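Local coordinates for protein cytosolic IMP-GMP specific 5'-nucleotidase (Legionella pneumophila subsp. pneumophila, PDB 4OHF) that probably hydrolyses purine nucleoside 5'-monophosphates such as IMP and GMP, as a magnesium-binding cytosolic nucleotidase of the HAD superfamily, at residues B[10-14]-B[15-19]; B[171-174]-B[175-179]. All blocks are in the same frame, centred on the assembly; numbering follows the deposited sequence.

How the interactions relate
Interactions 1 and 2 are both local and partly buried, and both illustrate how main-chain hydrogen bonds set the course of a chain while side chains fit the turn to its surroundings. They share no element: 10-19 runs from strand 12-13 toward strand 19-22, whereas 171-179 forms helix 172-178, with nearest atoms about 23 Å apart. Interaction 1 is a tight turn, with Asn-13 and two basic residues on its outer side, Met-14 and Ile-17 inward, and a phosphate held by Arg-10. Interaction 2 uses regular helical bonds and aliphatic side chains that pack against neighbouring helices on more than one face, and Lys-174 reaches toward the metal-site region.

Interaction 1: B[10-14]-B[15-19]; sequences RIINM and RKIKL. With PO4 (phosphate ion), chain I.
The carboxamide of Asn-13 has its two ends against different residues of the turn: OD1 lies 3.3 Å from CB of Arg-15, while ND2 sits 3.4 Å from CG of Lys-16, where the lysine's aliphatic chain passes across the amide end. The amide plane stands 74° from the Arg-15 guanidinium, so these two flat groups do not stack. A second flat group, the Arg-10 guanidinium, meets a phosphate ion at its edge: NE bonds to O3 of the phosphate at 3.2 Å and NH2 to its O2 at 3.0 Å, the latter almost straight. Lys-313, Arg-319 and Thr-320, with Tyr-113 of the second subunit, complete that anion site.

CG of Asn-13 lies opposite the backbone N (chi1 -174°), which carries the amide over the start of the 3-10 segment, where OD1 receives a weak bond from Arg-15 N. The backbone does the firmer work. Lys-16 N donates to Asn-13 O at 2.9 Å, and Ile-17 N to Met-14 O at 3.0 Å. Met-14 O also accepts from Lys-203 NZ. Inward, CG1 of Ile-17 lies 4.2 Å from SD of Met-14 and 4.3 Å from CD1 of Ile-12, and both Met-14 and Ile-17 continue onto Leu-299 of strand 298-302.

Successive i-to-i+3 bonds with a weak Asx-type bond at their start make this a short 3-10 turn, linking strand 12-13, paired with strand 445-446, to strand 19-22 of the HAD-type Rossmann-like core, which leads directly to metal ligands Asp-23 and Asp-25.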
ATOM      1  N   ARG B  10     -28.900  -4.435 -11.092  1.00 42.57           N
ATOM      2  CA  ARG B  10     -28.810  -5.798 -10.580  1.00 44.09           C
ATOM      3  C   ARG B  10     -30.108  -6.169  -9.897  1.00 45.56           C
ATOM      4  O   ARG B  10     -30.787  -5.315  -9.331  1.00 44.48           O
ATOM      5  CB  ARG B  10     -27.707  -5.922  -9.539  1.00 42.34           C
ATOM      6  CG  ARG B  10     -26.319  -6.065 -10.060  1.00 44.51           C
ATOM      7  CD  ARG B  10     -25.364  -6.238  -8.883  1.00 46.00           C
ATOM      8  NE  ARG B  10     -25.234  -5.014  -8.103  1.00 47.06           N
ATOM      9  CZ  ARG B  10     -24.747  -3.880  -8.601  1.00 48.57           C
ATOM     10  NH1 ARG B  10     -24.350  -3.836  -9.876  1.00 45.63           N
ATOM     11  NH2 ARG B  10     -24.659  -2.797  -7.833  1.00 45.50           N
ATOM     12  N   ILE B  11     -30.429  -7.456  -9.937  1.00 46.23           N
ATOM     13  CA  ILE B  11     -31.633  -7.966  -9.308  1.00 46.72           C
ATOM     14  C   ILE B  11     -31.715  -7.614  -7.825  1.00 44.74           C
ATOM     15  O   ILE B  11     -30.721  -7.669  -7.115  1.00 43.30           O
ATOM     16  CB  ILE B  11     -31.690  -9.513  -9.397  1.00 49.23           C
ATOM     17  CG1 ILE B  11     -31.869  -9.955 -10.848  1.00 50.31           C
ATOM     18  CG2 ILE B  11     -32.825 -10.060  -8.517  1.00 48.26           C
ATOM     19  CD1 ILE B  11     -31.683 -11.453 -11.041  1.00 50.83           C
ATOM     20  N   ILE B  12     -32.908  -7.225  -7.391  1.00 44.53           N
ATOM     21  CA  ILE B  12     -33.196  -6.981  -5.985  1.00 45.12           C
ATOM     22  C   ILE B  12     -34.682  -7.296  -5.800  1.00 46.69           C
ATOM     23  O   ILE B  12     -35.548  -6.693  -6.441  1.00 46.30           O
ATOM     24  CB  ILE B  12     -32.886  -5.541  -5.495  1.00 45.02           C
ATOM     25  CG1 ILE B  12     -33.041  -5.519  -3.970  1.00 43.43           C
ATOM     26  CG2 ILE B  12     -33.826  -4.509  -6.135  1.00 41.59           C
ATOM     27  CD1 ILE B  12     -32.838  -4.186  -3.341  1.00 43.01           C
ATOM     28  N   ASN B  13     -34.957  -8.284  -4.951  1.00 47.17           N
ATOM     29  CA  ASN B  13     -36.316  -8.729  -4.660  1.00 48.56           C
ATOM     30  C   ASN B  13     -36.842  -7.919  -3.477  1.00 47.98           C
ATOM     31  O   ASN B  13     -36.586  -8.262  -2.335  1.00 47.27           O
ATOM     32  CB  ASN B  13     -36.266 -10.225  -4.330  1.00 49.53           C
ATOM     33  CG  ASN B  13     -37.631 -10.842  -4.142  1.00 50.70           C
ATOM     34  OD1 ASN B  13     -38.659 -10.220  -4.416  1.00 48.95           O
ATOM     35  ND2 ASN B  13     -37.645 -12.088  -3.679  1.00 53.06           N
ATOM     36  N   MET B  14     -37.567  -6.838  -3.741  1.00 49.65           N
ATOM     37  CA  MET B  14     -38.068  -6.006  -2.646  1.00 52.85           C
ATOM     38  C   MET B  14     -38.883  -6.789  -1.620  1.00 54.86           C
ATOM     39  O   MET B  14     -38.971  -6.392  -0.458  1.00 54.39           O
ATOM     40  CB  MET B  14     -38.904  -4.838  -3.175  1.00 52.61           C
ATOM     41  CG  MET B  14     -38.103  -3.721  -3.825  1.00 54.81           C
ATOM     42  SD  MET B  14     -36.771  -3.034  -2.807  1.00 56.44           S
ATOM     43  CE  MET B  14     -37.665  -1.846  -1.815  1.00 52.10           C
ATOM     44  N   ARG B  15     -39.475  -7.897  -2.056  1.00 56.80           N
ATOM     45  CA  ARG B  15     -40.279  -8.744  -1.182  1.00 57.98           C
ATOM     46  C   ARG B  15     -39.443  -9.244  -0.014  1.00 57.15           C
ATOM     47  O   ARG B  15     -39.934  -9.346   1.110  1.00 58.65           O
ATOM     48  CB  ARG B  15     -40.828  -9.938  -1.976  1.00 61.22           C
ATOM     49  CG  ARG B  15     -41.511 -11.022  -1.137  1.00 65.00           C
ATOM     50  CD  ARG B  15     -43.032 -10.988  -1.258  1.00 66.32           C
ATOM     51  NE  ARG B  15     -43.478 -11.115  -2.645  1.00 66.31           N
ATOM     52  CZ  ARG B  15     -44.757 -11.153  -3.012  1.00 66.91           C
ATOM     53  NH1 ARG B  15     -45.713 -11.079  -2.093  1.00 66.85           N
ATOM     54  NH2 ARG B  15     -45.082 -11.244  -4.298  1.00 65.01           N
ATOM     55  N   LYS B  16     -38.173  -9.540  -0.284  1.00 55.67           N
ATOM     56  CA  LYS B  16     -37.269 -10.053   0.740  1.00 54.04           C
ATOM     57  C   LYS B  16     -36.522  -8.978   1.518  1.00 51.35           C
ATOM     58  O   LYS B  16     -35.626  -9.282   2.305  1.00 51.80           O
ATOM     59  CB  LYS B  16     -36.268 -11.036   0.119  1.00 55.46           C
ATOM     60  CG  LYS B  16     -36.899 -12.323  -0.416  1.00 57.66           C
ATOM     61  CD  LYS B  16     -35.822 -13.334  -0.845  1.00 60.89           C
ATOM     62  CE  LYS B  16     -36.418 -14.649  -1.383  1.00 62.38           C
ATOM     63  NZ  LYS B  16     -37.267 -15.377  -0.376  1.00 61.62           N
ATOM     64  N   ILE B  17     -36.888  -7.723   1.293  1.00 48.20           N
ATOM     65  CA  ILE B  17     -36.264  -6.607   1.996  1.00 45.15           C
ATOM     66  C   ILE B  17     -37.132  -6.235   3.197  1.00 44.41           C
ATOM     67  O   ILE B  17     -38.294  -5.859   3.044  1.00 41.04           O
ATOM     68  CB  ILE B  17     -36.113  -5.371   1.070  1.00 43.88           C
ATOM     69  CG1 ILE B  17     -35.032  -5.637   0.030  1.00 41.83           C
ATOM     70  CG2 ILE B  17     -35.772  -4.126   1.888  1.00 41.02           C
ATOM     71  CD1 ILE B  17     -33.666  -5.915   0.620  1.00 39.78           C
ATOM     72  N   LYS B  18     -36.560  -6.322   4.391  1.00 43.71           N
ATOM     73  CA  LYS B  18     -37.324  -6.023   5.590  1.00 45.80           C
ATOM     74  C   LYS B  18     -37.204  -4.583   6.074  1.00 45.36           C
ATOM     75  O   LYS B  18     -38.181  -3.981   6.525  1.00 45.14           O
ATOM     76  CB  LYS B  18     -36.934  -6.989   6.714  1.00 47.72           C
ATOM     77  CG  LYS B  18     -37.328  -8.435   6.469  1.00 48.04           C
ATOM     78  CD  LYS B  18     -36.859  -9.302   7.632  1.00 52.46           C
ATOM     79  CE  LYS B  18     -37.204 -10.778   7.443  1.00 53.35           C
ATOM     80  NZ  LYS B  18     -36.571 -11.613   8.524  1.00 56.70           N
ATOM     81  N   LEU B  19     -36.004  -4.029   5.993  1.00 44.85           N
ATOM     82  CA  LEU B  19     -35.788  -2.659   6.423  1.00 42.45           C
ATOM     83  C   LEU B  19     -35.206  -1.806   5.297  1.00 41.96           C
ATOM     84  O   LEU B  19     -34.318  -2.244   4.562  1.00 41.19           O
ATOM     85  CB  LEU B  19     -34.845  -2.622   7.625  1.00 41.64           C
ATOM     86  CG  LEU B  19     -35.309  -3.289   8.919  1.00 42.21           C
ATOM     87  CD1 LEU B  19     -34.332  -4.388   9.317  1.00 41.38           C
ATOM     88  CD2 LEU B  19     -35.391  -2.247  10.024  1.00 41.50           C
TER
HETATM   89  P   PO4 I 502     -26.097  -4.170  -4.297  1.00 68.79           P
HETATM   90  O1  PO4 I 502     -27.161  -3.785  -3.337  1.00 66.49           O
HETATM   91  O2  PO4 I 502     -25.663  -2.974  -5.061  1.00 70.31           O
HETATM   92  O3  PO4 I 502     -26.623  -5.191  -5.234  1.00 71.75           O
HETATM   93  O4  PO4 I 502     -24.938  -4.731  -3.563  1.00 69.89           O

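Interaction 2: B[171-174]-B[175-179]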
ATOM      1  N   GLY B 171     -21.919  24.693  11.045  1.00 70.57           N
ATOM      2  CA  GLY B 171     -23.335  24.781  11.306  1.00 69.69           C
ATOM      3  C   GLY B 171     -23.796  26.044  10.608  1.00 68.60           C
ATOM      4  O   GLY B 171     -24.978  26.390  10.627  1.00 69.26           O
ATOM      5  N   THR B 172     -22.848  26.743   9.994  1.00 67.22           N
ATOM      6  CA  THR B 172     -23.155  27.968   9.261  1.00 66.03           C
ATOM      7  C   THR B 172     -24.135  27.664   8.123  1.00 63.57           C
ATOM      8  O   THR B 172     -25.060  28.430   7.867  1.00 62.09           O
ATOM      9  CB  THR B 172     -21.865  28.607   8.670  1.00 68.53           C
ATOM     10  OG1 THR B 172     -20.924  27.575   8.330  1.00 71.88           O
ATOM     11  CG2 THR B 172     -21.224  29.554   9.676  1.00 69.30           C
ATOM     12  N   LEU B 173     -23.932  26.532   7.452  1.00 61.23           N
ATOM     13  CA  LEU B 173     -24.794  26.121   6.354  1.00 58.20           C
ATOM     14  C   LEU B 173     -26.166  25.755   6.913  1.00 58.44           C
ATOM     15  O   LEU B 173     -27.193  26.159   6.365  1.00 56.83           O
ATOM     16  CB  LEU B 173     -24.199  24.905   5.638  1.00 56.86           C
ATOM     17  CG  LEU B 173     -24.555  24.626   4.174  1.00 56.13           C
ATOM     18  CD1 LEU B 173     -24.288  23.160   3.889  1.00 54.69           C
ATOM     19  CD2 LEU B 173     -26.002  24.947   3.896  1.00 55.83           C
ATOM     20  N   LYS B 174     -26.172  24.998   8.012  1.00 57.77           N
ATOM     21  CA  LYS B 174     -27.415  24.552   8.639  1.00 58.66           C
ATOM     22  C   LYS B 174     -28.305  25.719   9.057  1.00 58.15           C
ATOM     23  O   LYS B 174     -29.493  25.752   8.734  1.00 56.50           O
ATOM     24  CB  LYS B 174     -27.125  23.691   9.871  1.00 58.48           C
ATOM     25  CG  LYS B 174     -26.228  22.491   9.638  1.00 61.66           C
ATOM     26  CD  LYS B 174     -26.958  21.338   8.967  1.00 64.01           C
ATOM     27  CE  LYS B 174     -26.075  20.094   8.967  1.00 65.58           C
ATOM     28  NZ  LYS B 174     -26.676  18.962   8.211  1.00 67.37           N
ATOM     29  N   ASN B 175     -27.728  26.673   9.777  1.00 58.10           N
ATOM     30  CA  ASN B 175     -28.495  27.817  10.256  1.00 59.10           C
ATOM     31  C   ASN B 175     -29.115  28.620   9.125  1.00 58.11           C
ATOM     32  O   ASN B 175     -30.263  29.057   9.226  1.00 57.17           O
ATOM     33  CB  ASN B 175     -27.625  28.728  11.130  1.00 61.47           C
ATOM     34  CG  ASN B 175     -27.285  28.101  12.485  1.00 63.66           C
ATOM     35  OD1 ASN B 175     -27.907  27.118  12.912  1.00 63.62           O
ATOM     36  ND2 ASN B 175     -26.304  28.683  13.172  1.00 65.30           N
ATOM     37  N   ILE B 176     -28.361  28.814   8.050  1.00 57.29           N
ATOM     38  CA  ILE B 176     -28.869  29.560   6.916  1.00 54.71           C
ATOM     39  C   ILE B 176     -30.045  28.857   6.239  1.00 54.75           C
ATOM     40  O   ILE B 176     -31.023  29.510   5.877  1.00 54.18           O
ATOM     41  CB  ILE B 176     -27.778  29.811   5.862  1.00 53.73           C
ATOM     42  CG1 ILE B 176     -26.732  30.769   6.419  1.00 52.71           C
ATOM     43  CG2 ILE B 176     -28.394  30.415   4.619  1.00 51.21           C
ATOM     44  CD1 ILE B 176     -25.623  31.090   5.446  1.00 53.41           C
ATOM     45  N   ILE B 177     -29.976  27.537   6.059  1.00 54.72           N
ATOM     46  CA  ILE B 177     -31.104  26.871   5.415  1.00 55.05           C
ATOM     47  C   ILE B 177     -32.287  26.787   6.382  1.00 54.81           C
ATOM     48  O   ILE B 177     -33.435  26.789   5.955  1.00 55.00           O
ATOM     49  CB  ILE B 177     -30.751  25.447   4.840  1.00 53.52           C
ATOM     50  CG1 ILE B 177     -30.889  24.385   5.907  1.00 54.58           C
ATOM     51  CG2 ILE B 177     -29.372  25.436   4.232  1.00 54.54           C
ATOM     52  CD1 ILE B 177     -32.250  23.757   5.909  1.00 54.29           C
ATOM     53  N   ILE B 178     -32.016  26.734   7.682  1.00 55.69           N
ATOM     54  CA  ILE B 178     -33.098  26.682   8.668  1.00 56.48           C
ATOM     55  C   ILE B 178     -33.885  27.986   8.619  1.00 56.64           C
ATOM     56  O   ILE B 178     -35.109  27.986   8.661  1.00 55.20           O
ATOM     57  CB  ILE B 178     -32.572  26.498  10.111  1.00 55.98           C
ATOM     58  CG1 ILE B 178     -32.058  25.073  10.316  1.00 57.67           C
ATOM     59  CG2 ILE B 178     -33.678  26.765  11.097  1.00 56.47           C
ATOM     60  CD1 ILE B 178     -31.524  24.807  11.730  1.00 57.83           C
ATOM     61  N   LYS B 179     -33.172  29.103   8.523  1.00 58.14           N
ATOM     62  CA  LYS B 179     -33.815  30.407   8.477  1.00 57.86           C
ATOM     63  C   LYS B 179     -34.430  30.695   7.115  1.00 57.51           C
ATOM     64  O   LYS B 179     -34.982  31.772   6.894  1.00 57.44           O
ATOM     65  CB  LYS B 179     -32.806  31.509   8.783  1.00 59.94           C
ATOM     66  CG  LYS B 179     -31.851  31.802   7.629  1.00 63.82           C
ATOM     67  CD  LYS B 179     -31.320  33.242   7.653  1.00 64.88           C
ATOM     68  CE  LYS B 179     -32.434  34.246   7.395  1.00 66.23           C
ATOM     69  NZ  LYS B 179     -31.917  35.633   7.317  1.00 68.24           N
TER
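Lys-174 and Ile-178 meet one helical turn apart, where Ile-178 N donates to Lys-174 O at 2.9 Å and the isoleucine's CG1 lies beside the same oxygen. The lysine side chain itself leaves the contact. A bend at chi2 (-77°) precedes an extended end, and NZ is hydrogen-bonded to Ser-211 OG; the lysine also makes a cation-pi contact with Tyr-215.

Asn-175 belongs to the first turn. Its N bonds to Gly-171 O at 2.9 Å, and its side chain folds back beside that oxygen, CG 3.4 Å away. Gly-171 ends helix 153-170 with a positive phi (94°) and is also the N-cap of helix 172-178, a position whose backbone angles suit glycine.

On another side, Leu-173 and Ile-177, again one helical turn apart, cross at a slant, CD2 of the leucine meeting CG2 of the isoleucine at 3.4 Å, and Ile-177 N donates to Leu-173 O at 3.1 Å. Leu-173 continues onto Leu-39 and Leu-43 of helix 33-51, Ile-177 onto Tyr-215 and Leu-219 of helix 213-224.

The chemistry thus divides by direction: main-chain bonds secure the helix, aliphatic groups fit it between its neighbours, and Lys-174 carries its basic end to the neighbourhood of the metal site. Its side chain is about 4 Å from that of the magnesium ligand Asp-25 and about 5 Å from a bound phosphate, probably from the crystallisation liquor, which is consistent with a place beside the anion pocket.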